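Local coordinates for TT1561 protein (Thermus thermophilus, PDB 1UF3) that is of unknown function but binds calcium ions and probably belongs among the metal-dependent phosphoesterases of the calcineurin type, at residues T11-G16 / I39-P44; Y68-Q73 / E127-P132; G106-A111 / P150-F155; N180-L185 / L215-R220. All coordinates share one frame; numbering follows the deposited sequence.

The four contacts fall into two pairs within a calcineurin-type two-sheet sandwich. Interaction 1 joins the loops after strands 7-12 and 35-39, and interaction 2, its centre 11 Å away, joins the loop after 66-69 to segment 127-132. They meet where Gln73 N donates to Asn41 OD1 over 2.7 Å. A bound calcium ion lies about 6 Å from the side chain of Met43 in interaction 1, and one lies about 9 Å from that of Leu129 in interaction 2. The centres of interactions 3 and 4 are 9 Å apart; neighbouring strands 151-155 and 183-186 of the second sheet link them, with Leu182 N 2.8 Å from Lys151 O, and interaction 4 crosses from there to the first sheet. Ile39 spans the pairs, its CD1 reaching Leu154 CG at 3.5 Å.

Interaction 1. Residues T11-G16 / I39-P44; sequences TSNPMG and IGNLMP
Asn13 and Asn41 lie side by side and point the same way, joined through a single oxygen. Asn13 OD1 accepts from Asn41 N at 3.1 Å and, more weakly because of a bent angle of 127°, from Asn41 ND2 at 2.8 Å. The amide planes are turned 68° apart. With CG of Asn13 anti to its backbone nitrogen (chi1 -162°), the carbonyl is brought over to the opposing loop. Selenomethionine Met15 lies along Asn41, its SE 3.7 Å from Asn41 CB. Around them the backbones run nearly parallel: Ile39 N bonds to Thr11 O, Asn13 N to Ile39 O, Met15 N to Asn41 O at 3.0 Å, and Gly16 N to Leu42 O at 2.7 Å. The cis Gly40-Asn41 peptide turns Gly40 O and Asn41 N together toward Asn13. Further out, Gln73 N donates to Asn41 OD1, while the Asp74 carboxylate accepts from Leu42 N and Met43 N. These turns follow two parallel strands, where the family usually binds metal; probably Asp-X-His here reads Asn13-Pro14-Met15, and Gly-Asp reads Gly40-Asn41. Held at its oxygen by Gln73 N and more weakly at its nitrogen, the buried Asn41 amide is limited in rotation and couples three loops.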
loop_
_atom_site.group_PDB
_atom_site.type_symbol
_atom_site.label_atom_id
_atom_site.label_comp_id
_atom_site.label_asym_id
_atom_site.label_seq_id
_atom_site.Cartn_x
_atom_site.Cartn_y
_atom_site.Cartn_z
ATOM N N THR A 11 -20.195 16.290 -8.025
ATOM C CA THR A 11 -21.620 16.564 -7.887
ATOM C C THR A 11 -21.765 18.052 -7.645
ATOM O O THR A 11 -20.762 18.765 -7.417
ATOM C CB THR A 11 -22.238 15.802 -6.693
ATOM O OG1 THR A 11 -23.662 15.911 -6.752
ATOM C CG2 THR A 11 -21.772 16.408 -5.365
ATOM N N SER A 12 -23.009 18.527 -7.685
ATOM C CA SER A 12 -23.289 19.944 -7.473
ATOM C C SER A 12 -24.576 20.186 -6.687
ATOM O O SER A 12 -25.344 19.277 -6.416
ATOM C CB SER A 12 -23.430 20.655 -8.817
ATOM O OG SER A 12 -24.580 20.146 -9.492
ATOM N N ASN A 13 -24.780 21.436 -6.319
ATOM C CA ASN A 13 -25.984 21.868 -5.634
ATOM C C ASN A 13 -26.616 20.933 -4.607
ATOM O O ASN A 13 -27.785 20.602 -4.726
ATOM C CB ASN A 13 -27.027 22.216 -6.704
ATOM C CG ASN A 13 -28.142 23.077 -6.169
ATOM O OD1 ASN A 13 -27.920 24.228 -5.780
ATOM N ND2 ASN A 13 -29.356 22.524 -6.141
ATOM N N PRO A 14 -25.861 20.487 -3.589
ATOM C CA PRO A 14 -26.453 19.595 -2.581
ATOM C C PRO A 14 -27.576 20.269 -1.744
ATOM O O PRO A 14 -28.403 19.588 -1.133
ATOM C CB PRO A 14 -25.249 19.189 -1.724
ATOM C CG PRO A 14 -24.308 20.379 -1.864
ATOM C CD PRO A 14 -24.420 20.681 -3.343
HETATM N N MSE A 15 -27.585 21.597 -1.722
HETATM C CA MSE A 15 -28.580 22.385 -0.997
HETATM C C MSE A 15 -28.871 21.959 0.451
HETATM O O MSE A 15 -30.035 21.799 0.843
HETATM C CB MSE A 15 -29.902 22.428 -1.794
HETATM C CG MSE A 15 -29.918 23.369 -3.000
HETATM SE SE MSE A 15 -30.020 25.232 -2.576
HETATM C CE MSE A 15 -31.920 25.282 -2.120
ATOM N N GLY A 16 -27.817 21.774 1.243
ATOM C CA GLY A 16 -27.992 21.412 2.641
ATOM C C GLY A 16 -28.427 19.999 2.964
ATOM O O GLY A 16 -28.640 19.674 4.136
ATOM N N ILE A 39 -19.590 21.484 -6.468
ATOM C CA ILE A 39 -20.104 22.782 -6.878
ATOM C C ILE A 39 -21.339 23.142 -6.054
ATOM O O ILE A 39 -22.184 22.286 -5.832
ATOM C CB ILE A 39 -20.521 22.754 -8.380
ATOM C CG1 ILE A 39 -19.371 22.237 -9.261
ATOM C CG2 ILE A 39 -20.882 24.149 -8.830
ATOM C CD1 ILE A 39 -18.184 23.195 -9.351
ATOM N N GLY A 40 -21.454 24.400 -5.620
ATOM C CA GLY A 40 -22.614 24.805 -4.828
ATOM C C GLY A 40 -23.917 24.734 -5.630
ATOM O O GLY A 40 -23.904 24.294 -6.775
ATOM N N ASN A 41 -25.046 25.151 -5.059
ATOM C CA ASN A 41 -25.140 25.682 -3.698
ATOM C C ASN A 41 -24.870 24.599 -2.672
ATOM O O ASN A 41 -25.496 23.546 -2.696
ATOM C CB ASN A 41 -26.557 26.243 -3.433
ATOM C CG ASN A 41 -26.977 27.286 -4.447
ATOM O OD1 ASN A 41 -26.364 28.349 -4.561
ATOM N ND2 ASN A 41 -28.039 26.988 -5.194
ATOM N N LEU A 42 -23.931 24.844 -1.767
ATOM C CA LEU A 42 -23.668 23.853 -0.735
ATOM C C LEU A 42 -24.866 23.860 0.215
ATOM O O LEU A 42 -25.348 22.816 0.639
ATOM C CB LEU A 42 -22.417 24.214 0.076
ATOM C CG LEU A 42 -21.014 23.989 -0.511
ATOM C CD1 LEU A 42 -20.798 24.845 -1.750
ATOM C CD2 LEU A 42 -19.983 24.345 0.570
HETATM N N MSE A 43 -25.333 25.069 0.516
HETATM C CA MSE A 43 -26.436 25.326 1.455
HETATM C C MSE A 43 -27.461 26.279 0.852
HETATM O O MSE A 43 -27.132 27.069 -0.040
HETATM C CB MSE A 43 -25.888 26.044 2.698
HETATM C CG MSE A 43 -25.097 25.215 3.660
HETATM SE SE MSE A 43 -26.292 24.105 4.608
HETATM C CE MSE A 43 -25.129 22.558 4.794
ATOM N N PRO A 44 -28.711 26.241 1.352
ATOM C CA PRO A 44 -29.752 27.144 0.851
ATOM C C PRO A 44 -29.405 28.492 1.473
ATOM O O PRO A 44 -28.699 28.544 2.484
ATOM C CB PRO A 44 -31.035 26.588 1.469
ATOM C CG PRO A 44 -30.705 25.161 1.762
ATOM C CD PRO A 44 -29.283 25.235 2.256
#

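Interaction 2. Residues Y68-Q73 / E127-P132; sequences YVPGPQ and EALRYP
The backbones of Pro72 and Leu129 approach to 4.6 Å between CA atoms, and one hydrogen bond joins them, from Leu129 N to Pro72 O at 3.0 Å. It is fairly straight at the hydrogen (154°), although the donor is tilted 24° from the carbonyl plane. Ala128 adds its methyl group beside the same acceptor, with CB 3.6 Å from Pro72 O.

Leu129 carries most of the side-chain contact. Its CG stands beside its own backbone nitrogen (chi1 -59°), directed at the bend formed by Pro70 and Gly71, and an extended chi2 then carries the CD1 branch into it. There CD1 rests 3.6 Å from Pro70 CG, the leucine crossing the proline ring at about a right angle, and lies 3.4 Å from Gly71 O. The leucine therefore meets apolar ring carbons and a backbone oxygen with the same methyl.

Strand 108-118 lies behind both partners: the backbone of Pro70 is bonded to Gly115 and that of Leu129 to Glu116. Ile77 of helix 77-90 also packs on Leu129. The Gly-Pro-Gln-Asp sequence from Gly71 to Asp74 follows strand 66-69, the place where phosphoesterases of this family commonly bear a Gly-Asn-His motif. Calcium ligand Ala75 comes next in the chain, its side chain about 4 Å from that of Leu129. With a single polar link between the segments, the join depends on a directional backbone bond to set the spacing and on the Leu129 side chain, CD1 foremost, packed against the Pro70-Gly71 bend.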
loop_
_atom_site.group_PDB
_atom_site.type_symbol
_atom_site.label_atom_id
_atom_site.label_comp_id
_atom_site.label_asym_id
_atom_site.label_seq_id
_atom_site.Cartn_x
_atom_site.Cartn_y
_atom_site.Cartn_z
ATOM N N TYR A 68 -13.992 22.871 -3.949
ATOM C CA TYR A 68 -15.373 23.293 -4.070
ATOM C C TYR A 68 -15.489 24.788 -4.278
ATOM O O TYR A 68 -14.535 25.545 -4.019
ATOM C CB TYR A 68 -16.189 22.844 -2.823
ATOM C CG TYR A 68 -15.435 22.897 -1.495
ATOM C CD1 TYR A 68 -14.903 21.734 -0.918
ATOM C CD2 TYR A 68 -15.203 24.114 -0.849
ATOM C CE1 TYR A 68 -14.136 21.791 0.291
ATOM C CE2 TYR A 68 -14.442 24.183 0.347
ATOM C CZ TYR A 68 -13.911 23.023 0.898
ATOM O OH TYR A 68 -13.089 23.122 2.002
ATOM N N VAL A 69 -16.632 25.208 -4.826
ATOM C CA VAL A 69 -16.920 26.624 -5.013
ATOM C C VAL A 69 -18.370 26.801 -4.530
ATOM O O VAL A 69 -19.177 25.862 -4.550
ATOM C CB VAL A 69 -16.772 27.093 -6.479
ATOM C CG1 VAL A 69 -15.355 26.833 -6.964
ATOM C CG2 VAL A 69 -17.788 26.409 -7.363
ATOM N N PRO A 70 -18.705 28.000 -4.061
ATOM C CA PRO A 70 -20.063 28.244 -3.573
ATOM C C PRO A 70 -21.042 28.541 -4.714
ATOM O O PRO A 70 -20.627 28.825 -5.851
ATOM C CB PRO A 70 -19.865 29.434 -2.650
ATOM C CG PRO A 70 -18.836 30.251 -3.421
ATOM C CD PRO A 70 -17.859 29.211 -3.941
ATOM N N GLY A 71 -22.336 28.466 -4.406
ATOM C CA GLY A 71 -23.358 28.757 -5.403
ATOM C C GLY A 71 -23.978 30.127 -5.173
ATOM O O GLY A 71 -23.585 30.844 -4.243
ATOM N N PRO A 72 -24.953 30.529 -6.005
ATOM C CA PRO A 72 -25.590 31.841 -5.837
ATOM C C PRO A 72 -26.278 32.037 -4.473
ATOM O O PRO A 72 -26.409 33.149 -4.008
ATOM C CB PRO A 72 -26.585 31.904 -7.011
ATOM C CG PRO A 72 -25.952 30.953 -8.044
ATOM C CD PRO A 72 -25.480 29.824 -7.187
ATOM N N GLN A 73 -26.698 30.957 -3.835
ATOM C CA GLN A 73 -27.360 31.055 -2.537
ATOM C C GLN A 73 -26.471 30.947 -1.262
ATOM O O GLN A 73 -26.968 31.085 -0.139
ATOM C CB GLN A 73 -28.475 30.011 -2.471
ATOM C CG GLN A 73 -29.682 30.340 -3.350
ATOM C CD GLN A 73 -30.810 29.341 -3.158
ATOM O OE1 GLN A 73 -31.202 29.059 -2.029
ATOM N NE2 GLN A 73 -31.330 28.796 -4.259
ATOM N N GLU A 127 -26.789 39.416 -0.172
ATOM C CA GLU A 127 -28.130 38.877 -0.419
ATOM C C GLU A 127 -27.994 37.637 -1.314
ATOM O O GLU A 127 -28.865 36.764 -1.347
ATOM C CB GLU A 127 -29.000 39.929 -1.124
ATOM C CG GLU A 127 -29.036 41.283 -0.428
ATOM C CD GLU A 127 -29.575 42.379 -1.334
ATOM O OE1 GLU A 127 -29.119 42.464 -2.498
ATOM O OE2 GLU A 127 -30.443 43.168 -0.889
ATOM N N ALA A 128 -26.892 37.574 -2.048
ATOM C CA ALA A 128 -26.617 36.452 -2.943
ATOM C C ALA A 128 -25.150 36.560 -3.364
ATOM O O ALA A 128 -24.452 37.488 -2.954
ATOM C CB ALA A 128 -27.526 36.543 -4.203
ATOM N N LEU A 129 -24.676 35.609 -4.167
ATOM C CA LEU A 129 -23.306 35.715 -4.676
ATOM C C LEU A 129 -23.483 35.923 -6.160
ATOM O O LEU A 129 -23.935 35.028 -6.858
ATOM C CB LEU A 129 -22.490 34.440 -4.441
ATOM C CG LEU A 129 -22.320 33.955 -2.996
ATOM C CD1 LEU A 129 -21.223 32.873 -2.933
ATOM C CD2 LEU A 129 -21.965 35.125 -2.100
ATOM N N ARG A 130 -23.111 37.089 -6.660
ATOM C CA ARG A 130 -23.274 37.349 -8.079
ATOM C C ARG A 130 -22.113 38.187 -8.543
ATOM O O ARG A 130 -21.802 39.218 -7.938
ATOM C CB ARG A 130 -24.599 38.110 -8.334
ATOM C CG ARG A 130 -24.879 38.413 -9.799
ATOM C CD ARG A 130 -26.177 39.209 -10.024
ATOM N NE ARG A 130 -26.057 40.603 -9.602
ATOM C CZ ARG A 130 -26.554 41.107 -8.470
ATOM N NH1 ARG A 130 -27.229 40.338 -7.617
ATOM N NH2 ARG A 130 -26.360 42.389 -8.178
ATOM N N TYR A 131 -21.462 37.765 -9.617
ATOM C CA TYR A 131 -20.348 38.563 -10.109
ATOM C C TYR A 131 -20.455 38.786 -11.590
ATOM O O TYR A 131 -20.824 37.881 -12.335
ATOM C CB TYR A 131 -18.987 37.885 -9.841
ATOM C CG TYR A 131 -18.798 37.363 -8.431
ATOM C CD1 TYR A 131 -19.086 36.038 -8.110
ATOM C CD2 TYR A 131 -18.327 38.195 -7.418
ATOM C CE1 TYR A 131 -18.899 35.555 -6.811
ATOM C CE2 TYR A 131 -18.146 37.718 -6.117
ATOM C CZ TYR A 131 -18.432 36.413 -5.830
ATOM O OH TYR A 131 -18.275 35.966 -4.549
ATOM N N PRO A 132 -20.136 40.000 -12.038
ATOM C CA PRO A 132 -20.192 40.288 -13.470
ATOM C C PRO A 132 -18.993 39.592 -14.134
ATOM O O PRO A 132 -17.941 39.412 -13.501
ATOM C CB PRO A 132 -20.108 41.807 -13.520
ATOM C CG PRO A 132 -19.327 42.154 -12.271
ATOM C CD PRO A 132 -19.903 41.224 -11.249
#

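Interaction 3. Residues G106-A111 / P150-F155; sequences GPYLVA and PKIFLF
Neighbouring parallel strands 108-111 and 151-155, crossing at -17°, form a central step of the second sheet in this sandwich. Their ladder begins with Leu109 N donating to Pro150 O at 2.9 Å, nearly straight at 175°. It continues with Ile152 N to Leu109 O (2.8 Å), Ala111 N to Ile152 O and Leu154 N to Ala111 O, the last being the most bent at 140°. The face bearing Val110 and Ile152 is apolar. Val110 CG2 lies 4.2 Å from Ile152 CB, the two side chains pointing the same way, while Val110 CG1 meets Leu154 CD1 at 4.1 Å. In the calcineurin-type fold two sheets pack against each other, and this face looks across to strand 66-69: Val110 touches Ala67 and Leu154 touches Val69. At the start of the ladder, Ile152 places CD1 3.9 Å from Tyr108 CB, and Pro150 CB approaches Tyr108 CD2 at 4.0 Å, its ring crossing the tyrosine at about a right angle. Leu109, Lys151, Ala111 and Phe153 occupy the other face. From there the extended Lys151 chain carries its ammonium away to His179, to which it hydrogen-bonds, and to Trp144 in a cation-pi contact.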
loop_
_atom_site.group_PDB
_atom_site.type_symbol
_atom_site.label_atom_id
_atom_site.label_comp_id
_atom_site.label_asym_id
_atom_site.label_seq_id
_atom_site.Cartn_x
_atom_site.Cartn_y
_atom_site.Cartn_z
ATOM N N GLY A 106 -0.522 15.356 -10.496
ATOM C CA GLY A 106 -0.833 15.028 -11.875
ATOM C C GLY A 106 0.266 15.567 -12.767
ATOM O O GLY A 106 0.898 14.798 -13.475
ATOM N N PRO A 107 0.536 16.879 -12.739
ATOM C CA PRO A 107 -0.167 17.853 -11.895
ATOM C C PRO A 107 -1.388 18.501 -12.552
ATOM O O PRO A 107 -1.538 18.466 -13.779
ATOM C CB PRO A 107 0.910 18.889 -11.597
ATOM C CG PRO A 107 1.714 18.900 -12.878
ATOM C CD PRO A 107 1.780 17.445 -13.291
ATOM N N TYR A 108 -2.261 19.070 -11.721
ATOM C CA TYR A 108 -3.433 19.796 -12.208
ATOM C C TYR A 108 -3.546 21.079 -11.411
ATOM O O TYR A 108 -3.385 21.074 -10.205
ATOM C CB TYR A 108 -4.718 18.981 -12.051
ATOM C CG TYR A 108 -4.721 17.718 -12.870
ATOM C CD1 TYR A 108 -4.422 16.497 -12.289
ATOM C CD2 TYR A 108 -5.002 17.747 -14.243
ATOM C CE1 TYR A 108 -4.393 15.327 -13.045
ATOM C CE2 TYR A 108 -4.988 16.581 -14.995
ATOM C CZ TYR A 108 -4.682 15.378 -14.389
ATOM O OH TYR A 108 -4.665 14.203 -15.113
ATOM N N LEU A 109 -3.790 22.179 -12.106
ATOM C CA LEU A 109 -3.965 23.478 -11.485
ATOM C C LEU A 109 -5.503 23.627 -11.365
ATOM O O LEU A 109 -6.207 23.777 -12.382
ATOM C CB LEU A 109 -3.362 24.560 -12.390
ATOM C CG LEU A 109 -3.509 26.032 -11.973
ATOM C CD1 LEU A 109 -3.013 26.199 -10.545
ATOM C CD2 LEU A 109 -2.724 26.935 -12.919
ATOM N N VAL A 110 -6.011 23.530 -10.132
ATOM C CA VAL A 110 -7.447 23.626 -9.855
ATOM C C VAL A 110 -7.842 25.031 -9.415
ATOM O O VAL A 110 -7.249 25.612 -8.511
ATOM C CB VAL A 110 -7.860 22.609 -8.784
ATOM C CG1 VAL A 110 -9.410 22.611 -8.587
ATOM C CG2 VAL A 110 -7.378 21.227 -9.181
ATOM N N ALA A 111 -8.837 25.598 -10.087
ATOM C CA ALA A 111 -9.281 26.942 -9.765
ATOM C C ALA A 111 -10.771 27.088 -10.043
ATOM O O ALA A 111 -11.373 26.273 -10.757
ATOM C CB ALA A 111 -8.521 27.954 -10.590
ATOM N N PRO A 150 -1.954 21.648 -16.730
ATOM C CA PRO A 150 -3.283 21.372 -17.272
ATOM C C PRO A 150 -4.222 21.993 -16.205
ATOM O O PRO A 150 -3.982 21.814 -15.002
ATOM C CB PRO A 150 -3.362 19.851 -17.238
ATOM C CG PRO A 150 -1.895 19.421 -17.372
ATOM C CD PRO A 150 -1.169 20.409 -16.533
ATOM N N LYS A 151 -5.268 22.710 -16.622
ATOM C CA LYS A 151 -6.202 23.347 -15.671
ATOM C C LYS A 151 -7.559 22.659 -15.480
ATOM O O LYS A 151 -8.106 22.054 -16.414
ATOM C CB LYS A 151 -6.456 24.799 -16.078
ATOM C CG LYS A 151 -5.211 25.676 -16.092
ATOM C CD LYS A 151 -5.492 27.020 -16.752
ATOM C CE LYS A 151 -4.219 27.789 -17.047
ATOM N NZ LYS A 151 -4.436 29.006 -17.894
ATOM N N ILE A 152 -8.077 22.730 -14.248
ATOM C CA ILE A 152 -9.392 22.174 -13.895
ATOM C C ILE A 152 -10.153 23.351 -13.276
ATOM O O ILE A 152 -9.719 23.917 -12.264
ATOM C CB ILE A 152 -9.294 21.029 -12.861
ATOM C CG1 ILE A 152 -8.563 19.824 -13.475
ATOM C CG2 ILE A 152 -10.712 20.621 -12.393
ATOM C CD1 ILE A 152 -8.533 18.568 -12.611
ATOM N N PHE A 153 -11.254 23.746 -13.916
ATOM C CA PHE A 153 -12.060 24.872 -13.462
ATOM C C PHE A 153 -13.360 24.417 -12.827
ATOM O O PHE A 153 -13.966 23.454 -13.268
ATOM C CB PHE A 153 -12.429 25.807 -14.636
ATOM C CG PHE A 153 -11.297 26.674 -15.149
ATOM C CD1 PHE A 153 -10.032 26.665 -14.553
ATOM C CD2 PHE A 153 -11.513 27.520 -16.217
ATOM C CE1 PHE A 153 -9.022 27.488 -15.020
ATOM C CE2 PHE A 153 -10.500 28.354 -16.694
ATOM C CZ PHE A 153 -9.259 28.338 -16.098
ATOM N N LEU A 154 -13.790 25.134 -11.797
ATOM C CA LEU A 154 -15.062 24.840 -11.129
ATOM C C LEU A 154 -15.913 26.100 -11.204
ATOM O O LEU A 154 -15.503 27.159 -10.763
ATOM C CB LEU A 154 -14.855 24.453 -9.657
ATOM C CG LEU A 154 -14.698 22.959 -9.374
ATOM C CD1 LEU A 154 -13.326 22.494 -9.870
ATOM C CD2 LEU A 154 -14.861 22.691 -7.876
ATOM N N PHE A 155 -17.089 26.002 -11.801
ATOM C CA PHE A 155 -17.976 27.167 -11.891
ATOM C C PHE A 155 -19.373 26.707 -11.519
ATOM O O PHE A 155 -19.719 25.522 -11.643
ATOM C CB PHE A 155 -18.133 27.706 -13.319
ATOM C CG PHE A 155 -16.891 28.212 -13.944
ATOM C CD1 PHE A 155 -16.453 27.661 -15.157
ATOM C CD2 PHE A 155 -16.235 29.313 -13.421
ATOM C CE1 PHE A 155 -15.392 28.214 -15.835
ATOM C CE2 PHE A 155 -15.175 29.871 -14.083
ATOM C CZ PHE A 155 -14.747 29.321 -15.308
#

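Interaction 4. Residues N180-L185 / L215-R220; sequences NPLLVL and LDLRAR
This is a mainly apolar contact between the two sheets of the calcineurin-type sandwich, where leucines of strand 183-186, and Leu182 just before it, face the end of strand 211-216 and the turn after it. Leu215 CD1 is the meeting point: it lies 3.7 Å from Leu183 CD1 and 3.9 Å from Leu185 CD2. Its side chain crosses that of Leu183 at about a right angle. With CG anti to the backbone nitrogen (chi1 159°), Leu183 brings both methyls to Leu215 CD1, and its CD2 also rests 4.0 Å from Leu217 CD2. Leu182 slants across Leu217, CD2 to CD2 4.2 Å. Trp200 of strand 199-203 and Ile8 of strand 7-12 line the same interior, one from each sheet. The turn that presents Leu217 is held by an Asx motif, in which Ala219 N donates to Asp216 OD1 at 3.1 Å, meeting the oxygen from above the carboxylate plane; OD2 of the same aspartate forms a salt bridge with Arg6. At the polar margin a water joins the two segments: it donates to Leu182 O at 2.6 Å and accepts from Arg220 NE at 3.0 Å, lying in plane at the guanidinium edge.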
loop_
_atom_site.group_PDB
_atom_site.type_symbol
_atom_site.label_atom_id
_atom_site.label_comp_id
_atom_site.label_asym_id
_atom_site.label_seq_id
_atom_site.Cartn_x
_atom_site.Cartn_y
_atom_site.Cartn_z
ATOM N N ASN A 180 -8.503 27.465 -22.013
ATOM C CA ASN A 180 -8.373 26.113 -22.504
ATOM C C ASN A 180 -8.156 25.074 -21.413
ATOM O O ASN A 180 -7.237 24.245 -21.490
ATOM C CB ASN A 180 -7.243 26.061 -23.527
ATOM C CG ASN A 180 -7.577 26.859 -24.775
ATOM O OD1 ASN A 180 -8.519 26.520 -25.506
ATOM N ND2 ASN A 180 -6.829 27.930 -25.018
ATOM N N PRO A 181 -9.011 25.094 -20.378
ATOM C CA PRO A 181 -8.839 24.108 -19.314
ATOM C C PRO A 181 -9.099 22.727 -19.827
ATOM O O PRO A 181 -9.831 22.538 -20.803
ATOM C CB PRO A 181 -9.879 24.517 -18.273
ATOM C CG PRO A 181 -10.964 25.203 -19.130
ATOM C CD PRO A 181 -10.124 26.023 -20.080
ATOM N N LEU A 182 -8.505 21.762 -19.149
ATOM C CA LEU A 182 -8.659 20.375 -19.465
ATOM C C LEU A 182 -10.043 19.875 -19.073
ATOM O O LEU A 182 -10.665 19.109 -19.811
ATOM C CB LEU A 182 -7.617 19.574 -18.715
ATOM C CG LEU A 182 -7.740 18.078 -18.901
ATOM C CD1 LEU A 182 -7.288 17.757 -20.307
ATOM C CD2 LEU A 182 -6.859 17.341 -17.876
ATOM N N LEU A 183 -10.499 20.270 -17.887
ATOM C CA LEU A 183 -11.815 19.878 -17.388
ATOM C C LEU A 183 -12.502 21.099 -16.794
ATOM O O LEU A 183 -11.860 21.970 -16.209
ATOM C CB LEU A 183 -11.707 18.774 -16.328
ATOM C CG LEU A 183 -12.893 18.599 -15.360
ATOM C CD1 LEU A 183 -14.132 18.041 -16.110
ATOM C CD2 LEU A 183 -12.497 17.672 -14.227
ATOM N N VAL A 184 -13.811 21.179 -17.000
ATOM C CA VAL A 184 -14.617 22.266 -16.466
ATOM C C VAL A 184 -15.821 21.571 -15.840
ATOM O O VAL A 184 -16.532 20.796 -16.510
ATOM C CB VAL A 184 -15.126 23.226 -17.578
ATOM C CG1 VAL A 184 -15.982 24.363 -16.955
ATOM C CG2 VAL A 184 -13.956 23.826 -18.326
ATOM N N LEU A 185 -16.028 21.793 -14.551
ATOM C CA LEU A 185 -17.177 21.201 -13.870
ATOM C C LEU A 185 -18.198 22.320 -13.596
ATOM O O LEU A 185 -17.830 23.405 -13.129
ATOM C CB LEU A 185 -16.740 20.555 -12.544
ATOM C CG LEU A 185 -16.173 19.129 -12.618
ATOM C CD1 LEU A 185 -15.538 18.741 -11.287
ATOM C CD2 LEU A 185 -17.299 18.152 -12.946
ATOM N N LEU A 215 -15.742 10.878 -12.702
ATOM C CA LEU A 215 -15.074 11.186 -13.953
ATOM C C LEU A 215 -13.737 10.469 -14.098
ATOM O O LEU A 215 -12.954 10.378 -13.138
ATOM C CB LEU A 215 -14.799 12.679 -14.101
ATOM C CG LEU A 215 -15.530 13.827 -13.412
ATOM C CD1 LEU A 215 -15.391 15.021 -14.312
ATOM C CD2 LEU A 215 -16.981 13.518 -13.104
ATOM N N ASP A 216 -13.481 9.966 -15.301
ATOM C CA ASP A 216 -12.219 9.315 -15.622
ATOM C C ASP A 216 -11.487 10.365 -16.456
ATOM O O ASP A 216 -11.740 10.505 -17.667
ATOM C CB ASP A 216 -12.449 8.040 -16.455
ATOM C CG ASP A 216 -11.139 7.387 -16.893
ATOM O OD1 ASP A 216 -10.137 8.105 -16.981
ATOM O OD2 ASP A 216 -11.108 6.172 -17.142
ATOM N N LEU A 217 -10.602 11.120 -15.813
ATOM C CA LEU A 217 -9.859 12.183 -16.479
ATOM C C LEU A 217 -9.122 11.811 -17.741
ATOM O O LEU A 217 -9.169 12.543 -18.721
ATOM C CB LEU A 217 -8.846 12.815 -15.527
ATOM C CG LEU A 217 -9.301 13.972 -14.655
ATOM C CD1 LEU A 217 -8.216 14.277 -13.635
ATOM C CD2 LEU A 217 -9.585 15.193 -15.528
ATOM N N ARG A 218 -8.420 10.687 -17.712
ATOM C CA ARG A 218 -7.654 10.274 -18.873
ATOM C C ARG A 218 -8.540 9.918 -20.055
ATOM O O ARG A 218 -8.183 10.191 -21.191
ATOM C CB ARG A 218 -6.753 9.090 -18.513
ATOM C CG ARG A 218 -5.757 9.418 -17.408
ATOM C CD ARG A 218 -4.791 8.257 -17.166
ATOM N NE ARG A 218 -3.729 8.253 -18.155
ATOM C CZ ARG A 218 -2.952 7.211 -18.424
ATOM N NH1 ARG A 218 -3.115 6.070 -17.777
ATOM N NH2 ARG A 218 -2.005 7.321 -19.348
ATOM N N ALA A 219 -9.702 9.338 -19.787
ATOM C CA ALA A 219 -10.620 8.948 -20.863
ATOM C C ALA A 219 -11.706 9.972 -21.196
ATOM O O ALA A 219 -12.412 9.814 -22.197
ATOM C CB ALA A 219 -11.285 7.616 -20.520
ATOM N N ARG A 220 -11.828 11.015 -20.375
ATOM C CA ARG A 220 -12.870 12.014 -20.556
ATOM C C ARG A 220 -14.198 11.276 -20.657
ATOM O O ARG A 220 -15.039 11.564 -21.521
ATOM C CB ARG A 220 -12.626 12.854 -21.807
ATOM C CG ARG A 220 -11.370 13.670 -21.702
ATOM C CD ARG A 220 -11.244 14.629 -22.835
ATOM N NE ARG A 220 -10.059 15.451 -22.652
ATOM C CZ ARG A 220 -8.823 14.959 -22.617
ATOM N NH1 ARG A 220 -8.629 13.653 -22.755
ATOM N NH2 ARG A 220 -7.791 15.769 -22.436
HETATM O O HOH W 1 -9.904 18.448 -22.208
#